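Side-chain contacts in KLLA0E02245p (Kluyveromyces lactis, PDB 4GPS), which removes the NAD cap and the methylguanosine cap from the 5' end of RNA, using a divalent metal ion, and also degrades RNA in the 5'-3' direction: residues 155-158 with 159-162; 183-186 with 187-191; 314-317 with 318-322. One frame throughout, in Å; residues are numbered along the deposited sequence.

Contact 1 of 3, residues 155-158 with 159-162; sequences NSLV and ILKE
Residues 155-158 and 159-162 form one unbroken run through the early part of helix 156-167, with Leu157 CA and Leu160 CA 5.2 Å apart. Lys161 N gives an i to i+4 bond to Leu157 O, 3.1 Å long with an angle of 159° at the hydrogen; one residue on, Glu162 N bonds to Val158 O. Ser156 O is shared, taking weak bonds from both Ile159 N and Leu160 N. The Asn155 side chain turns back over this turn, and its OD1 weakly accepts Leu157 N at 3.0 Å and, also weakly, Val158 N.

Leu157 carries the side-chain contact. Its CG swings opposite the backbone N (chi1 -165°), and CD1 comes to 4.1 Å from Leu160 CD2. The Lys161 chain leaves over the Leu157 carbonyl, where CG lies 3.4 Å from Leu157 O, and then runs straight out so that its CE passes Leu157 CG at 4.1 Å. In the DXO/Dom3Z nuclease fold this helix lies across several strands: Ile159 packs on Cys92, Tyr94 and Leu101, while Leu160 reaches Leu211 and Gln278. Ser156, whose OG has a weak hydrogen bond to Tyr262, lies about 6 Å, side chain to side chain, from Glu280, a residue that probably binds substrate. Val158 and Lys161 belong to the exposed side of the helix. Glu162 bends at its second torsion (chi2 -72°) after its CG has passed 3.3 Å from Val158 O.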
loop_
_atom_site.group_PDB
_atom_site.type_symbol
_atom_site.label_atom_id
_atom_site.label_comp_id
_atom_site.label_asym_id
_atom_site.label_seq_id
_atom_site.Cartn_x
_atom_site.Cartn_y
_atom_site.Cartn_z
ATOM N N ASN A 155 -10.625 2.920 14.852
ATOM C CA ASN A 155 -9.281 3.480 14.729
ATOM C C ASN A 155 -8.248 2.392 14.379
ATOM O O ASN A 155 -8.025 1.443 15.138
ATOM C CB ASN A 155 -8.907 4.192 16.023
ATOM C CG ASN A 155 -7.530 4.778 15.976
ATOM O OD1 ASN A 155 -6.543 4.047 16.038
ATOM N ND2 ASN A 155 -7.443 6.106 15.853
ATOM N N SER A 156 -7.621 2.551 13.215
ATOM C CA SER A 156 -6.652 1.586 12.694
ATOM C C SER A 156 -5.386 1.305 13.502
ATOM O O SER A 156 -4.875 0.171 13.478
ATOM C CB SER A 156 -6.274 1.959 11.254
ATOM O OG SER A 156 -6.916 1.078 10.345
ATOM N N LEU A 157 -4.867 2.309 14.200
ATOM C CA LEU A 157 -3.686 2.066 15.003
ATOM C C LEU A 157 -3.996 1.047 16.141
ATOM O O LEU A 157 -3.138 0.275 16.552
ATOM C CB LEU A 157 -3.172 3.386 15.566
ATOM C CG LEU A 157 -1.763 3.339 16.118
ATOM C CD1 LEU A 157 -0.791 2.933 15.001
ATOM C CD2 LEU A 157 -1.414 4.702 16.662
ATOM N N VAL A 158 -5.231 1.021 16.624
ATOM C CA VAL A 158 -5.606 0.083 17.689
ATOM C C VAL A 158 -5.469 -1.382 17.263
ATOM O O VAL A 158 -5.033 -2.218 18.043
ATOM C CB VAL A 158 -7.070 0.339 18.185
ATOM C CG1 VAL A 158 -7.570 -0.827 19.046
ATOM C CG2 VAL A 158 -7.107 1.619 18.982
ATOM N N ILE A 159 -5.868 -1.695 16.036
ATOM C CA ILE A 159 -5.767 -3.053 15.530
ATOM C C ILE A 159 -4.303 -3.482 15.277
ATOM O O ILE A 159 -3.946 -4.620 15.522
ATOM C CB ILE A 159 -6.592 -3.197 14.243
ATOM C CG1 ILE A 159 -8.077 -3.069 14.590
ATOM C CG2 ILE A 159 -6.290 -4.542 13.575
ATOM C CD1 ILE A 159 -8.977 -2.972 13.380
ATOM N N LEU A 160 -3.478 -2.562 14.783
ATOM C CA LEU A 160 -2.069 -2.817 14.517
ATOM C C LEU A 160 -1.416 -3.230 15.817
ATOM O O LEU A 160 -0.629 -4.171 15.841
ATOM C CB LEU A 160 -1.367 -1.547 14.015
ATOM C CG LEU A 160 0.059 -1.750 13.497
ATOM C CD1 LEU A 160 0.008 -2.700 12.318
ATOM C CD2 LEU A 160 0.683 -0.429 13.075
ATOM N N LYS A 161 -1.747 -2.526 16.899
ATOM C CA LYS A 161 -1.162 -2.851 18.182
ATOM C C LYS A 161 -1.634 -4.197 18.740
ATOM O O LYS A 161 -0.915 -4.836 19.498
ATOM C CB LYS A 161 -1.394 -1.721 19.182
ATOM C CG LYS A 161 -0.675 -0.430 18.833
ATOM C CD LYS A 161 -1.057 0.636 19.833
ATOM C CE LYS A 161 -0.271 1.924 19.637
ATOM N NZ LYS A 161 -0.709 3.021 20.601
ATOM N N GLU A 162 -2.836 -4.637 18.393
ATOM C CA GLU A 162 -3.274 -5.955 18.859
ATOM C C GLU A 162 -2.537 -6.996 17.993
ATOM O O GLU A 162 -2.110 -8.036 18.476
ATOM C CB GLU A 162 -4.772 -6.134 18.667
ATOM C CG GLU A 162 -5.625 -5.156 19.439
ATOM C CD GLU A 162 -5.639 -5.435 20.925
ATOM O OE1 GLU A 162 -5.727 -6.630 21.316
ATOM O OE2 GLU A 162 -5.577 -4.450 21.690
#

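Contact 2 of 3, residues 183-186 with 187-191; sequences HHII and DIIMC
The His183 imidazole and the Asp187 carboxylate, one turn apart, have their planes turned 80° against each other, nearly perpendicular. Asp187 OD2 meets the ring obliquely, 3.3 Å from His183 CD2. The His184 ring approaches the same oxygen from another direction: it runs alongside the Asp187 side chain, with OD2 at its edge near the ring plane, the ring and carboxylate planes 46° apart. All this happens on one short helix, 182-190, which follows directly on strand 176-181 in the PD-(D/E)XK-like nuclease fold.

Polar groups collect at the N-terminal end. Asp187 OD1 makes a salt bridge with Arg313 of the helix 305-319, so the carboxylate ties two helices together. His183 ND1 is hydrogen-bonded to a citrate, probably from the crystallisation liquor. The carboxylate also folds back on its own helix: with CG beside the backbone N (chi1 -69°), Asp187 OD2 is 3.2 Å from His183 O, an approach of two acceptors that is not a hydrogen bond. His183 O meanwhile accepts Asp187 N at 2.9 Å.

Farther along, the contact turns apolar. Ile185 CG2 meets Ile189 CD1 at 3.8 Å, on the flank that faces Phe377 and Phe381. Ile186 and Met190 run side by side in the same direction, Ile186 CG2 standing 4.1 Å from Met190 CG, and Met190 goes on to Leu312 and Ile316. Ile188 covers Leu198 and Leu200 and gives its backbone O to Trp376 NE1; both its CG1 and its CD1 lie 3.3 Å from His184 O.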
loop_
_atom_site.group_PDB
_atom_site.type_symbol
_atom_site.label_atom_id
_atom_site.label_comp_id
_atom_site.label_asym_id
_atom_site.label_seq_id
_atom_site.Cartn_x
_atom_site.Cartn_y
_atom_site.Cartn_z
ATOM N N HIS A 183 -0.356 1.907 4.298
ATOM C CA HIS A 183 -0.410 3.265 3.771
ATOM C C HIS A 183 0.880 4.055 4.027
ATOM O O HIS A 183 1.361 4.757 3.145
ATOM C CB HIS A 183 -1.604 4.023 4.388
ATOM C CG HIS A 183 -2.035 5.205 3.589
ATOM N ND1 HIS A 183 -2.908 5.105 2.523
ATOM C CD2 HIS A 183 -1.647 6.505 3.633
ATOM C CE1 HIS A 183 -3.037 6.289 1.943
ATOM N NE2 HIS A 183 -2.282 7.156 2.595
ATOM N N HIS A 184 1.443 3.958 5.229
ATOM C CA HIS A 184 2.658 4.718 5.526
ATOM C C HIS A 184 3.905 4.151 4.897
ATOM O O HIS A 184 4.849 4.902 4.657
ATOM C CB HIS A 184 2.885 4.866 7.024
ATOM C CG HIS A 184 1.735 5.489 7.735
ATOM N ND1 HIS A 184 1.076 6.597 7.243
ATOM C CD2 HIS A 184 1.079 5.123 8.860
ATOM C CE1 HIS A 184 0.054 6.881 8.031
ATOM N NE2 HIS A 184 0.034 6.002 9.018
ATOM N N ILE A 185 3.933 2.839 4.645
ATOM C CA ILE A 185 5.102 2.277 4.011
ATOM C C ILE A 185 5.009 2.778 2.563
ATOM O O ILE A 185 5.972 3.281 2.001
ATOM C CB ILE A 185 5.136 0.718 4.089
ATOM C CG1 ILE A 185 5.135 0.240 5.560
ATOM C CG2 ILE A 185 6.398 0.223 3.444
ATOM C CD1 ILE A 185 6.260 0.866 6.378
ATOM N N ILE A 186 3.839 2.686 1.965
ATOM C CA ILE A 186 3.713 3.197 0.626
ATOM C C ILE A 186 4.150 4.693 0.585
ATOM O O ILE A 186 4.934 5.084 -0.295
ATOM C CB ILE A 186 2.258 3.035 0.101
ATOM C CG1 ILE A 186 1.947 1.558 -0.078
ATOM C CG2 ILE A 186 2.074 3.746 -1.255
ATOM C CD1 ILE A 186 0.464 1.259 -0.033
ATOM N N ASP A 187 3.684 5.519 1.530
ATOM C CA ASP A 187 4.043 6.944 1.512
ATOM C C ASP A 187 5.555 7.152 1.518
ATOM O O ASP A 187 6.069 8.002 0.799
ATOM C CB ASP A 187 3.484 7.738 2.719
ATOM C CG ASP A 187 1.960 7.901 2.700
ATOM O OD1 ASP A 187 1.357 8.059 1.606
ATOM O OD2 ASP A 187 1.368 7.882 3.814
ATOM N N ILE A 188 6.254 6.397 2.357
ATOM C CA ILE A 188 7.682 6.528 2.458
ATOM C C ILE A 188 8.378 6.119 1.165
ATOM O O ILE A 188 9.317 6.774 0.760
ATOM C CB ILE A 188 8.221 5.674 3.608
ATOM C CG1 ILE A 188 7.800 6.293 4.936
ATOM C CG2 ILE A 188 9.755 5.515 3.467
ATOM C CD1 ILE A 188 7.752 5.289 6.092
ATOM N N ILE A 189 7.916 5.054 0.512
ATOM C CA ILE A 189 8.553 4.624 -0.718
ATOM C C ILE A 189 8.270 5.643 -1.832
ATOM O O ILE A 189 9.092 5.827 -2.738
ATOM C CB ILE A 189 8.042 3.219 -1.146
ATOM C CG1 ILE A 189 8.440 2.195 -0.094
ATOM C CG2 ILE A 189 8.637 2.798 -2.490
ATOM C CD1 ILE A 189 7.559 0.918 -0.144
ATOM N N MET A 190 7.121 6.313 -1.750
ATOM C CA MET A 190 6.712 7.274 -2.767
ATOM C C MET A 190 7.398 8.645 -2.752
ATOM O O MET A 190 7.241 9.415 -3.704
ATOM C CB MET A 190 5.186 7.481 -2.700
ATOM C CG MET A 190 4.385 6.353 -3.355
ATOM S SD MET A 190 4.676 6.120 -5.163
ATOM C CE MET A 190 3.564 7.465 -5.805
ATOM N N CYS A 191 8.146 8.965 -1.696
ATOM C CA CYS A 191 8.793 10.283 -1.602
ATOM C C CYS A 191 9.466 10.789 -2.875
ATOM O O CYS A 191 9.166 11.877 -3.340
ATOM C CB CYS A 191 9.789 10.325 -0.426
ATOM S SG CYS A 191 8.950 10.290 1.168
#

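Contact 3 of 3, residues 314-317 with 318-322; sequences MWIQ and TNLLP
Trp315 lays its indole alongside the Asn319 side chain, ring and amide planes only 16° apart. Asn319 CB sits over one face, 4.2 Å above the ring plane and displaced toward the rim, and Asn319 CG approaches Trp315 CZ2 at 4.0 Å. Both groups have their first side-chain bond directed opposite the backbone N (chi1 174° for Trp315, -161° for Asn319), which sends them out the same way. Outside partners fix the overlap: Trp315 NE1 bonds to Thr79 OG1, while Asn319 OD1 takes Leu82 N and its ND2 reaches Pro80 O weakly.

A turn of backbone runs beneath. Asn319 N bonds to Trp315 O at 2.8 Å, and Met314 O takes two donors from a single residue: Thr318 N at 3.0 Å and, weakly, Thr318 OG1 at 3.3 Å. On a neighbouring side Ile316 and Leu320 point together, Ile316 CG2 meeting Leu320 CD1 at 3.9 Å.

Gln317 extends its chain toward the active site; it probably binds substrate, as in related enzymes, and the nearest atoms of its side chain are about 3 Å from the side chains of the metal ligand Glu293 and of Lys295. Helix 305-319 links the parallel strands 290-297 and 325-331 as the crossover of a beta-alpha-beta unit. On one flank Trp315 and Asn319 pack on Ile346 of the helix 346-353, on another Ile316 and Leu320 pack on Ile186, Ile189 and Met190 of the helix 182-190, and Met314, Thr318 and Leu321 settle on strand 290-297.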
loop_
_atom_site.group_PDB
_atom_site.type_symbol
_atom_site.label_atom_id
_atom_site.label_comp_id
_atom_site.label_asym_id
_atom_site.label_seq_id
_atom_site.Cartn_x
_atom_site.Cartn_y
_atom_site.Cartn_z
ATOM N N MET A 314 0.093 1.732 -7.016
ATOM C CA MET A 314 -0.689 0.506 -7.153
ATOM C C MET A 314 0.292 -0.689 -7.100
ATOM O O MET A 314 0.091 -1.674 -6.377
ATOM C CB MET A 314 -1.373 0.560 -8.520
ATOM C CG MET A 314 -2.678 -0.079 -8.654
ATOM S SD MET A 314 -3.458 0.378 -10.243
ATOM C CE MET A 314 -4.241 1.977 -9.793
ATOM N N TRP A 315 1.339 -0.598 -7.909
ATOM C CA TRP A 315 2.346 -1.621 -7.940
ATOM C C TRP A 315 2.959 -1.782 -6.539
ATOM O O TRP A 315 3.069 -2.905 -6.056
ATOM C CB TRP A 315 3.439 -1.237 -8.943
ATOM C CG TRP A 315 4.619 -2.178 -8.931
ATOM C CD1 TRP A 315 4.695 -3.421 -9.523
ATOM C CD2 TRP A 315 5.849 -1.991 -8.235
ATOM N NE1 TRP A 315 5.889 -4.011 -9.226
ATOM C CE2 TRP A 315 6.622 -3.162 -8.437
ATOM C CE3 TRP A 315 6.377 -0.952 -7.447
ATOM C CZ2 TRP A 315 7.905 -3.319 -7.883
ATOM C CZ3 TRP A 315 7.656 -1.113 -6.892
ATOM C CH2 TRP A 315 8.400 -2.289 -7.116
ATOM N N ILE A 316 3.369 -0.685 -5.887
ATOM C CA ILE A 316 3.976 -0.808 -4.553
ATOM C C ILE A 316 2.977 -1.432 -3.602
ATOM O O ILE A 316 3.334 -2.270 -2.782
ATOM C CB ILE A 316 4.350 0.531 -3.959
ATOM C CG1 ILE A 316 5.387 1.213 -4.852
ATOM C CG2 ILE A 316 4.877 0.334 -2.529
ATOM C CD1 ILE A 316 5.534 2.677 -4.555
ATOM N N GLN A 317 1.719 -1.026 -3.738
ATOM C CA GLN A 317 0.654 -1.530 -2.879
ATOM C C GLN A 317 0.485 -3.052 -2.920
ATOM O O GLN A 317 0.448 -3.700 -1.877
ATOM C CB GLN A 317 -0.653 -0.828 -3.221
ATOM C CG GLN A 317 -1.859 -1.410 -2.583
ATOM C CD GLN A 317 -3.155 -0.858 -3.176
ATOM O OE1 GLN A 317 -4.234 -1.384 -2.919
ATOM N NE2 GLN A 317 -3.050 0.203 -3.962
ATOM N N THR A 318 0.403 -3.642 -4.099
ATOM C CA THR A 318 0.233 -5.080 -4.137
ATOM C C THR A 318 1.552 -5.799 -3.962
ATOM O O THR A 318 1.601 -6.884 -3.364
ATOM C CB THR A 318 -0.462 -5.556 -5.419
ATOM O OG1 THR A 318 0.174 -4.994 -6.556
ATOM C CG2 THR A 318 -1.941 -5.138 -5.397
ATOM N N ASN A 319 2.635 -5.178 -4.421
ATOM C CA ASN A 319 3.930 -5.820 -4.276
ATOM C C ASN A 319 4.365 -6.021 -2.828
ATOM O O ASN A 319 5.190 -6.878 -2.557
ATOM C CB ASN A 319 5.014 -5.057 -5.020
ATOM C CG ASN A 319 6.221 -5.910 -5.273
ATOM O OD1 ASN A 319 7.241 -5.753 -4.643
ATOM N ND2 ASN A 319 6.089 -6.853 -6.186
ATOM N N LEU A 320 3.828 -5.231 -1.898
ATOM C CA LEU A 320 4.169 -5.399 -0.476
ATOM C C LEU A 320 3.456 -6.615 0.168
ATOM O O LEU A 320 3.703 -6.958 1.331
ATOM C CB LEU A 320 3.811 -4.128 0.318
ATOM C CG LEU A 320 4.735 -2.925 0.180
ATOM C CD1 LEU A 320 3.946 -1.766 0.620
ATOM C CD2 LEU A 320 6.042 -3.081 1.001
ATOM N N LEU A 321 2.570 -7.259 -0.571
ATOM C CA LEU A 321 1.852 -8.420 -0.042
ATOM C C LEU A 321 2.378 -9.719 -0.631
ATOM O O LEU A 321 3.038 -9.735 -1.676
ATOM C CB LEU A 321 0.361 -8.332 -0.369
ATOM C CG LEU A 321 -0.310 -7.029 0.051
ATOM C CD1 LEU A 321 -1.723 -7.003 -0.486
ATOM C CD2 LEU A 321 -0.298 -6.926 1.561
ATOM N N PRO A 322 2.100 -10.831 0.047
ATOM C CA PRO A 322 2.517 -12.165 -0.393
ATOM C C PRO A 322 1.827 -12.555 -1.727
ATOM O O PRO A 322 2.492 -12.890 -2.707
ATOM C CB PRO A 322 2.052 -13.055 0.746
ATOM C CG PRO A 322 2.076 -12.154 1.930
ATOM C CD PRO A 322 1.602 -10.848 1.433
#

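In the fold
Contacts 2 and 3 are buried and lie against each other, their centres about 12 Å apart, while contact 1 is only partly buried, near the outside, and touches neither. The pair is joined by a hydrophobic seam between helix 182-190 and residues 316-320: Met190 SD lies 3.6 Å from Ile316 CD1, and Ile186 CG1 is 3.9 Å from Leu320 CD1. The chemistry follows the place. Contact 1 pairs a leucine with a lysine's aliphatic chain, one side turned to strands and the other exposed; contact 2 mixes histidines and a bridged carboxylate with isoleucines; contact 3 adds an amide-indole overlap and carries the probable substrate-binding Gln317 beside a metal ligand.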